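Local coordinates for protein putative aldo/keto reductase (Salmonella enterica subsp. enterica serovar Typhimurium, PDB 4R9O) that probably acts as an NADP-dependent oxidoreductase of the aldo/keto reductase family, built on a TIM barrel, at residues R35-F40 with A65-A70; P176-T181 with L205-M210; Q238-S243 with L281-Q286. All blocks are in the same frame, centred on the assembly; numbering follows the deposited sequence.

Contact 1 (R35-F40 with A65-A70); sequences RQLVSF and AAFGEA
On the helical turn that brings L37 and V38 against A70, the carbonyl O of R35 receives two donors, both from S39. The backbone N of S39 makes the ordinary helical bond, and its OG adds a second at 3.2 Å to the same R35 O. The two reach the carbonyl from opposite faces of its plane, the hydroxyl with a C=O...OG angle of 145°. This bond stays within helix 34-46; the residues that meet 65-70 are L37 and V38. Across the interface the axes of the two helical segments approach to 8.8 Å and cross at -78°, so the touching area is compact and centred on one small residue, A70. The V38 and A70 CA atoms lie 5.3 Å apart, which the short methyl side chain of A70 permits. L37 has CG anti to the backbone N (chi1 -177°), which carries its branch point over to A70, with L37 CG 3.8 Å from A70 CB. Its CD2 then reaches one turn back along the other helix, meeting the carbonyl O of A66 at 3.6 Å. The same methyl comes obliquely to the F67 ring, L37 CD2 to F67 CD1 being 4.4 Å. V38 comes to A70 from a different side, its CG2 being 3.5 Å from A70 O and 3.9 Å from A70 CB. These distances describe van der Waals packing of aliphatic groups on a methyl and on helix backbone. Helices 34-46 and 63-73 both belong to the outer layer of the TIM barrel; strand 51-53 and the short helix 58-61 lie between them in sequence. Helix 27-30 closes over the pair through L27, against L37 and A66, while the F67 ring points inward to edge-to-face stacks with Y24 and H54.

Contact 2 (P176-T181 with L205-M210); sequences PFTLAT and LRIRPM
T181 and P209 sit side by side, CA to CA 5.3 Å, where the touching parts of 176-181 and 205-210 run in similar directions, 31° apart. In TIM-barrel terms these are the connections that leave helices 165-173 and 198-205 and enter the neighbouring parallel strands 182-185 and 210-212, so the contact lies at the N-terminal end of those strands. T181 supplies the polar link. With OG1 anti to the backbone N (chi1 -160°), the hydroxyl is directed across to 205-210 and donates to R208 O at 2.8 Å, tilted somewhat from the carbonyl plane. The same oxygen accepts a weak bond from the backbone N of M210, 3.3 Å from T181 OG1 with an N-H...O angle of 140°. One hydroxyl therefore spans the two peptide groups flanking P209. I207 provides the apolar half, laid along the backbone of 179-181. Its CG2 touches T181 CA at 3.6 Å and passes A180 O at 3.5 Å; that buried carbonyl oxygen has no polar partner in the model. Further along, I207 CD1 comes to 3.3 Å from L179 O, and the T178 and I207 side chains meet at a slant, T178 CG2 lying 3.9 Å from I207 CD1. The N-terminal hairpin that, as in other aldo/keto reductases, closes this end of the barrel reaches the contact through I10, which packs on A180 and pairs with the R208 backbone. On the barrel side, M127 touches A180, T181 and M210. There the side chains of T181 and M210 meet at about a right angle, T181 CG2 lying 4.2 Å from M210 SD.

Contact 3 (Q238-S243 with L281-Q286); sequences QELNAS and LSLTRQ
L240 is the main bump of this contact, an isobutyl group pushed into the hollow that the curved backbone of 281-283 makes with the side chains of L281 and L283. The setting is the C-terminal end of one helix packed on the loop that leads into another: N241, with positive phi (55°), closes helix 227-240 in a Schellman motif, and T284 is the N-cap of helix 285-296. The backbones keep their distance, L240 CA to L281 CA being 7.2 Å, so side chains do the filling. The two methyls of L240 divide the work. CD1 lies between the leucines, 3.7 Å from L283 CD1 and 4.4 Å from L281 CD2, while CD2 presses on the carbonyl of S282. L283 has CG anti to its backbone N (chi1 -160°), and this swings its end back toward L240, which it meets at a slant. A smaller bump, the A242 methyl, follows the Schellman turn and abuts L281, with A242 CB 4.1 Å from L281 CD2. L281 also packs on Q247 and A251 of helix 245-254. W252 of that helix and W288 pack on L283. Beside this apolar patch, at the surface, E239 ties the two helices by a salt bridge to R290 and a hydrogen bond to Q287. R285 faces elsewhere, forming salt bridges with D105 and D134 of a neighbouring subunit. The tightest fit between the two segments is a methyl against a carbonyl, L240 CD2 standing 3.3 Å from S282 O.

Overall arrangement
All three contacts belong to one TIM barrel but sample different layers. Contacts 1 and 2 are buried and lie on opposite sides of the chain's centre, their own centres about 29 Å apart; contact 3 is at the surface, about 36 Å from contact 1 and 30 Å from contact 2, centre to centre. Contact 1 joins two outer helices, contact 2 the entries to adjacent parallel strands, and contact 3 the end of one helix to the loop that leads into the last. Chemistry follows place: contacts 1 and 3 meet mainly through apolar side chains, without a hydrogen bond between their segments, whereas the strand entries add a hydroxyl bonded to backbone. No structural element is shared between contacts.

Contact 1 (R35-F40 with A65-A70)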
loop_
_atom_site.group_PDB
_atom_site.type_symbol
_atom_site.label_atom_id
_atom_site.label_comp_id
_atom_site.label_asym_id
_atom_site.label_seq_id
_atom_site.Cartn_x
_atom_site.Cartn_y
_atom_site.Cartn_z
ATOM N N ARG C 35 5.714 41.445 -27.389
ATOM C CA ARG C 35 4.633 41.869 -28.278
ATOM C C ARG C 35 3.718 40.708 -28.676
ATOM O O ARG C 35 2.496 40.863 -28.745
ATOM C CB ARG C 35 5.206 42.557 -29.523
ATOM C CG ARG C 35 5.215 44.078 -29.420
ATOM C CD ARG C 35 6.255 44.722 -30.343
ATOM N NE ARG C 35 7.536 44.745 -29.651
ATOM C CZ ARG C 35 7.978 45.764 -28.922
ATOM N NH1 ARG C 35 7.270 46.884 -28.831
ATOM N NH2 ARG C 35 9.148 45.666 -28.307
ATOM N N GLN C 36 4.299 39.538 -28.914
ATOM C CA GLN C 36 3.495 38.356 -29.196
ATOM C C GLN C 36 2.652 37.938 -27.986
ATOM O O GLN C 36 1.534 37.443 -28.137
ATOM C CB GLN C 36 4.386 37.202 -29.641
ATOM C CG GLN C 36 4.728 37.240 -31.123
ATOM C CD GLN C 36 5.719 36.166 -31.501
ATOM O OE1 GLN C 36 6.686 35.923 -30.777
ATOM N NE2 GLN C 36 5.483 35.505 -32.636
ATOM N N LEU C 37 3.187 38.144 -26.789
ATOM C CA LEU C 37 2.451 37.841 -25.568
ATOM C C LEU C 37 1.262 38.795 -25.402
ATOM O O LEU C 37 0.177 38.385 -24.985
ATOM C CB LEU C 37 3.381 37.920 -24.362
ATOM C CG LEU C 37 2.798 37.559 -23.004
ATOM C CD1 LEU C 37 2.098 36.208 -23.092
ATOM C CD2 LEU C 37 3.913 37.553 -21.968
ATOM N N VAL C 38 1.466 40.064 -25.746
ATOM C CA VAL C 38 0.380 41.037 -25.741
ATOM C C VAL C 38 -0.789 40.547 -26.596
ATOM O O VAL C 38 -1.942 40.562 -26.160
ATOM C CB VAL C 38 0.843 42.417 -26.265
ATOM C CG1 VAL C 38 -0.360 43.298 -26.586
ATOM C CG2 VAL C 38 1.775 43.089 -25.255
ATOM N N SER C 39 -0.477 40.115 -27.814
ATOM C CA SER C 39 -1.490 39.635 -28.748
ATOM C C SER C 39 -2.220 38.395 -28.224
ATOM O O SER C 39 -3.441 38.287 -28.365
ATOM C CB SER C 39 -0.850 39.329 -30.104
ATOM O OG SER C 39 -0.135 40.454 -30.566
ATOM N N PHE C 40 -1.465 37.470 -27.634
ATOM C CA PHE C 40 -2.031 36.244 -27.064
ATOM C C PHE C 40 -2.988 36.542 -25.906
ATOM O O PHE C 40 -4.066 35.955 -25.815
ATOM C CB PHE C 40 -0.913 35.301 -26.591
ATOM C CG PHE C 40 -1.419 34.036 -25.957
ATOM C CD1 PHE C 40 -1.966 33.029 -26.736
ATOM C CD2 PHE C 40 -1.352 33.855 -24.581
ATOM C CE1 PHE C 40 -2.440 31.866 -26.161
ATOM C CE2 PHE C 40 -1.829 32.696 -23.991
ATOM C CZ PHE C 40 -2.372 31.697 -24.773
ATOM N N ALA C 65 7.938 38.088 -14.547
ATOM C CA ALA C 65 8.567 39.260 -15.139
ATOM C C ALA C 65 8.319 39.337 -16.638
ATOM O O ALA C 65 8.197 40.426 -17.196
ATOM C CB ALA C 65 10.068 39.258 -14.856
ATOM N N ALA C 66 8.285 38.185 -17.299
ATOM C CA ALA C 66 7.997 38.154 -18.732
ATOM C C ALA C 66 6.572 38.649 -18.982
ATOM O O ALA C 66 6.300 39.357 -19.958
ATOM C CB ALA C 66 8.185 36.760 -19.293
ATOM N N PHE C 67 5.669 38.300 -18.076
ATOM C CA PHE C 67 4.288 38.742 -18.180
ATOM C C PHE C 67 4.170 40.248 -17.965
ATOM O O PHE C 67 3.444 40.929 -18.687
ATOM C CB PHE C 67 3.407 38.003 -17.172
ATOM C CG PHE C 67 1.946 38.060 -17.500
ATOM C CD1 PHE C 67 1.380 37.127 -18.358
ATOM C CD2 PHE C 67 1.139 39.055 -16.964
ATOM C CE1 PHE C 67 0.027 37.179 -18.670
ATOM C CE2 PHE C 67 -0.218 39.113 -17.279
ATOM C CZ PHE C 67 -0.773 38.169 -18.126
ATOM N N GLY C 68 4.890 40.767 -16.979
ATOM C CA GLY C 68 4.874 42.193 -16.697
ATOM C C GLY C 68 5.420 43.057 -17.822
ATOM O O GLY C 68 5.080 44.233 -17.931
ATOM N N GLU C 69 6.281 42.487 -18.658
ATOM C CA GLU C 69 6.776 43.206 -19.827
ATOM C C GLU C 69 5.666 43.436 -20.841
ATOM O O GLU C 69 5.626 44.473 -21.500
ATOM C CB GLU C 69 7.924 42.449 -20.485
ATOM C CG GLU C 69 9.193 42.404 -19.666
ATOM C CD GLU C 69 10.267 41.552 -20.319
ATOM O OE1 GLU C 69 9.948 40.821 -21.286
ATOM O OE2 GLU C 69 11.435 41.624 -19.879
ATOM N N ALA C 70 4.768 42.462 -20.970
ATOM C CA ALA C 70 3.613 42.605 -21.850
ATOM C C ALA C 70 2.644 43.637 -21.290
ATOM O O ALA C 70 2.124 44.478 -22.025
ATOM C CB ALA C 70 2.910 41.270 -22.047
#

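Contact 2 (P176-T181 with L205-M210)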
loop_
_atom_site.group_PDB
_atom_site.type_symbol
_atom_site.label_atom_id
_atom_site.label_comp_id
_atom_site.label_asym_id
_atom_site.label_seq_id
_atom_site.Cartn_x
_atom_site.Cartn_y
_atom_site.Cartn_z
ATOM N N PRO C 176 -9.858 36.318 8.948
ATOM C CA PRO C 176 -11.142 37.014 9.059
ATOM C C PRO C 176 -11.918 37.015 7.736
ATOM O O PRO C 176 -13.082 37.413 7.704
ATOM C CB PRO C 176 -10.733 38.432 9.462
ATOM C CG PRO C 176 -9.379 38.602 8.854
ATOM C CD PRO C 176 -8.717 37.251 8.938
ATOM N N PHE C 177 -11.273 36.572 6.661
ATOM C CA PHE C 177 -11.937 36.445 5.366
ATOM C C PHE C 177 -11.832 35.020 4.820
ATOM O O PHE C 177 -10.902 34.282 5.159
ATOM C CB PHE C 177 -11.347 37.437 4.360
ATOM C CG PHE C 177 -9.870 37.667 4.527
ATOM C CD1 PHE C 177 -8.961 36.662 4.232
ATOM C CD2 PHE C 177 -9.392 38.885 4.978
ATOM C CE1 PHE C 177 -7.607 36.865 4.391
ATOM C CE2 PHE C 177 -8.040 39.098 5.132
ATOM C CZ PHE C 177 -7.144 38.084 4.843
ATOM N N THR C 178 -12.782 34.645 3.968
ATOM C CA THR C 178 -12.833 33.297 3.412
ATOM C C THR C 178 -11.715 33.016 2.416
ATOM O O THR C 178 -11.486 33.809 1.501
ATOM C CB THR C 178 -14.163 33.056 2.693
ATOM O OG1 THR C 178 -15.239 33.472 3.538
ATOM C CG2 THR C 178 -14.318 31.580 2.313
ATOM N N LEU C 179 -11.032 31.883 2.585
ATOM C CA LEU C 179 -10.095 31.410 1.567
ATOM C C LEU C 179 -10.878 31.180 0.274
ATOM O O LEU C 179 -11.927 30.532 0.276
ATOM C CB LEU C 179 -9.380 30.138 2.030
ATOM C CG LEU C 179 -8.296 30.336 3.101
ATOM C CD1 LEU C 179 -7.776 28.988 3.638
ATOM C CD2 LEU C 179 -7.160 31.165 2.536
ATOM N N ALA C 180 -10.398 31.725 -0.835
ATOM C CA ALA C 180 -11.261 31.788 -2.003
ATOM C C ALA C 180 -11.087 30.597 -2.938
ATOM O O ALA C 180 -11.868 30.426 -3.876
ATOM C CB ALA C 180 -11.028 33.084 -2.744
ATOM N N THR C 181 -10.064 29.780 -2.698
ATOM C CA THR C 181 -9.889 28.563 -3.486
ATOM C C THR C 181 -8.851 27.627 -2.880
ATOM O O THR C 181 -8.015 28.026 -2.056
ATOM C CB THR C 181 -9.458 28.854 -4.952
ATOM O OG1 THR C 181 -9.761 27.718 -5.773
ATOM C CG2 THR C 181 -7.965 29.122 -5.037
ATOM N N LEU C 205 -18.301 24.004 1.468
ATOM C CA LEU C 205 -18.045 25.409 1.762
ATOM C C LEU C 205 -18.433 26.343 0.619
ATOM O O LEU C 205 -18.315 27.553 0.756
ATOM C CB LEU C 205 -16.564 25.609 2.108
ATOM C CG LEU C 205 -16.072 24.893 3.359
ATOM C CD1 LEU C 205 -14.616 25.242 3.625
ATOM C CD2 LEU C 205 -16.924 25.284 4.535
ATOM N N ARG C 206 -18.898 25.775 -0.492
ATOM C CA ARG C 206 -19.246 26.525 -1.707
ATOM C C ARG C 206 -18.058 27.314 -2.254
ATOM O O ARG C 206 -18.204 28.438 -2.733
ATOM C CB ARG C 206 -20.428 27.457 -1.453
ATOM C CG ARG C 206 -21.654 26.711 -0.895
ATOM C CD ARG C 206 -22.926 27.541 -0.918
ATOM N NE ARG C 206 -24.041 26.786 -0.344
ATOM C CZ ARG C 206 -24.781 25.906 -1.013
ATOM N NH1 ARG C 206 -24.551 25.673 -2.304
ATOM N NH2 ARG C 206 -25.766 25.266 -0.399
ATOM N N ILE C 207 -16.885 26.697 -2.171
ATOM C CA ILE C 207 -15.645 27.242 -2.709
ATOM C C ILE C 207 -15.254 26.425 -3.922
ATOM O O ILE C 207 -15.155 25.199 -3.853
ATOM C CB ILE C 207 -14.516 27.219 -1.658
ATOM C CG1 ILE C 207 -14.845 28.198 -0.524
ATOM C CG2 ILE C 207 -13.149 27.522 -2.292
ATOM C CD1 ILE C 207 -14.045 28.009 0.726
ATOM N N ARG C 208 -15.039 27.101 -5.046
ATOM C CA ARG C 208 -14.736 26.394 -6.277
ATOM C C ARG C 208 -13.227 26.267 -6.492
ATOM O O ARG C 208 -12.484 27.254 -6.422
ATOM C CB ARG C 208 -15.415 27.095 -7.459
ATOM C CG ARG C 208 -16.939 27.064 -7.344
ATOM C CD ARG C 208 -17.644 27.918 -8.390
ATOM N NE ARG C 208 -17.534 27.380 -9.746
ATOM C CZ ARG C 208 -18.392 27.650 -10.728
ATOM N NH1 ARG C 208 -19.432 28.440 -10.497
ATOM N NH2 ARG C 208 -18.215 27.124 -11.936
ATOM N N PRO C 209 -12.765 25.038 -6.754
ATOM C CA PRO C 209 -11.328 24.846 -6.973
ATOM C C PRO C 209 -10.882 25.238 -8.373
ATOM O O PRO C 209 -11.628 25.027 -9.338
ATOM C CB PRO C 209 -11.144 23.350 -6.760
ATOM C CG PRO C 209 -12.473 22.761 -7.194
ATOM C CD PRO C 209 -13.522 23.775 -6.841
ATOM N N MET C 210 -9.689 25.818 -8.484
ATOM C CA MET C 210 -9.007 25.907 -9.774
ATOM C C MET C 210 -8.309 24.569 -9.993
ATOM O O MET C 210 -7.653 24.049 -9.086
ATOM C CB MET C 210 -7.996 27.056 -9.810
ATOM C CG MET C 210 -8.581 28.421 -9.461
ATOM S SD MET C 210 -7.305 29.653 -9.137
ATOM C CE MET C 210 -6.570 29.816 -10.768
#

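Contact 3 (Q238-S243 with L281-Q286)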
loop_
_atom_site.group_PDB
_atom_site.type_symbol
_atom_site.label_atom_id
_atom_site.label_comp_id
_atom_site.label_asym_id
_atom_site.label_seq_id
_atom_site.Cartn_x
_atom_site.Cartn_y
_atom_site.Cartn_z
ATOM N N GLN C 238 -16.761 11.385 -30.634
ATOM C CA GLN C 238 -17.618 11.159 -31.803
ATOM C C GLN C 238 -19.093 11.129 -31.424
ATOM O O GLN C 238 -19.924 11.729 -32.102
ATOM C CB GLN C 238 -17.241 9.859 -32.514
ATOM C CG GLN C 238 -15.876 9.892 -33.181
ATOM C CD GLN C 238 -15.508 8.568 -33.836
ATOM O OE1 GLN C 238 -16.002 7.506 -33.444
ATOM N NE2 GLN C 238 -14.639 8.625 -34.844
ATOM N N GLU C 239 -19.409 10.443 -30.329
ATOM C CA GLU C 239 -20.781 10.392 -29.826
ATOM C C GLU C 239 -21.331 11.784 -29.533
ATOM O O GLU C 239 -22.521 12.028 -29.686
ATOM C CB GLU C 239 -20.857 9.543 -28.555
ATOM C CG GLU C 239 -20.581 8.066 -28.761
ATOM C CD GLU C 239 -20.599 7.289 -27.457
ATOM O OE1 GLU C 239 -20.397 6.059 -27.499
ATOM O OE2 GLU C 239 -20.813 7.910 -26.392
ATOM N N LEU C 240 -20.459 12.689 -29.099
ATOM C CA LEU C 240 -20.874 14.035 -28.716
ATOM C C LEU C 240 -20.692 15.041 -29.848
ATOM O O LEU C 240 -21.034 16.213 -29.700
ATOM C CB LEU C 240 -20.090 14.498 -27.479
ATOM C CG LEU C 240 -20.342 13.749 -26.167
ATOM C CD1 LEU C 240 -19.277 14.081 -25.149
ATOM C CD2 LEU C 240 -21.718 14.070 -25.606
ATOM N N ASN C 241 -20.158 14.570 -30.973
ATOM C CA ASN C 241 -19.751 15.442 -32.077
ATOM C C ASN C 241 -18.783 16.507 -31.601
ATOM O O ASN C 241 -18.838 17.650 -32.051
ATOM C CB ASN C 241 -20.962 16.095 -32.737
ATOM C CG ASN C 241 -21.969 15.084 -33.205
ATOM O OD1 ASN C 241 -21.628 14.131 -33.909
ATOM N ND2 ASN C 241 -23.221 15.265 -32.799
ATOM N N ALA C 242 -17.906 16.123 -30.678
ATOM C CA ALA C 242 -16.876 17.017 -30.172
ATOM C C ALA C 242 -15.690 17.076 -31.133
ATOM O O ALA C 242 -15.246 16.055 -31.661
ATOM C CB ALA C 242 -16.418 16.573 -28.782
ATOM N N SER C 243 -15.185 18.285 -31.351
ATOM C CA SER C 243 -14.065 18.521 -32.252
ATOM C C SER C 243 -12.786 17.771 -31.868
ATOM O O SER C 243 -11.962 17.447 -32.730
ATOM C CB SER C 243 -13.772 20.018 -32.314
ATOM O OG SER C 243 -12.448 20.257 -32.756
ATOM N N LEU C 281 -20.866 21.186 -24.152
ATOM C CA LEU C 281 -20.938 19.737 -24.316
ATOM C C LEU C 281 -21.879 19.070 -23.305
ATOM O O LEU C 281 -21.813 19.347 -22.106
ATOM C CB LEU C 281 -19.540 19.130 -24.187
ATOM C CG LEU C 281 -18.856 18.624 -25.453
ATOM C CD1 LEU C 281 -18.779 19.719 -26.499
ATOM C CD2 LEU C 281 -17.464 18.096 -25.122
ATOM N N SER C 282 -22.731 18.176 -23.801
ATOM C CA SER C 282 -23.705 17.465 -22.973
ATOM C C SER C 282 -23.181 16.105 -22.523
ATOM O O SER C 282 -23.610 15.073 -23.031
ATOM C CB SER C 282 -25.020 17.269 -23.740
ATOM O OG SER C 282 -25.430 18.462 -24.379
ATOM N N LEU C 283 -22.251 16.094 -21.579
ATOM C CA LEU C 283 -21.718 14.829 -21.087
ATOM C C LEU C 283 -22.737 14.162 -20.164
ATOM O O LEU C 283 -23.097 14.725 -19.134
ATOM C CB LEU C 283 -20.388 15.049 -20.353
ATOM C CG LEU C 283 -19.470 13.836 -20.179
ATOM C CD1 LEU C 283 -18.929 13.366 -21.512
ATOM C CD2 LEU C 283 -18.330 14.168 -19.245
ATOM N N THR C 284 -23.219 12.982 -20.547
ATOM C CA THR C 284 -24.153 12.232 -19.707
ATOM C C THR C 284 -23.433 11.543 -18.547
ATOM O O THR C 284 -22.201 11.494 -18.517
ATOM C CB THR C 284 -24.894 11.162 -20.501
ATOM O OG1 THR C 284 -23.967 10.140 -20.884
ATOM C CG2 THR C 284 -25.537 11.766 -21.757
ATOM N N ARG C 285 -24.198 10.991 -17.606
ATOM C CA ARG C 285 -23.594 10.259 -16.493
ATOM C C ARG C 285 -22.838 9.026 -16.992
ATOM O O ARG C 285 -21.698 8.800 -16.595
ATOM C CB ARG C 285 -24.646 9.860 -15.451
ATOM C CG ARG C 285 -24.796 10.888 -14.344
ATOM C CD ARG C 285 -25.855 10.520 -13.340
ATOM N NE ARG C 285 -25.914 11.495 -12.247
ATOM C CZ ARG C 285 -25.233 11.402 -11.103
ATOM N NH1 ARG C 285 -24.423 10.367 -10.880
ATOM N NH2 ARG C 285 -25.370 12.344 -10.172
ATOM N N GLN C 286 -23.453 8.246 -17.877
ATOM C CA GLN C 286 -22.819 7.018 -18.343
ATOM C C GLN C 286 -21.538 7.324 -19.105
ATOM O O GLN C 286 -20.568 6.575 -19.012
ATOM C CB GLN C 286 -23.784 6.200 -19.200
ATOM C CG GLN C 286 -24.934 5.614 -18.393
ATOM C CD GLN C 286 -25.797 4.633 -19.180
ATOM O OE1 GLN C 286 -27.016 4.691 -19.108
ATOM N NE2 GLN C 286 -25.168 3.716 -19.906
#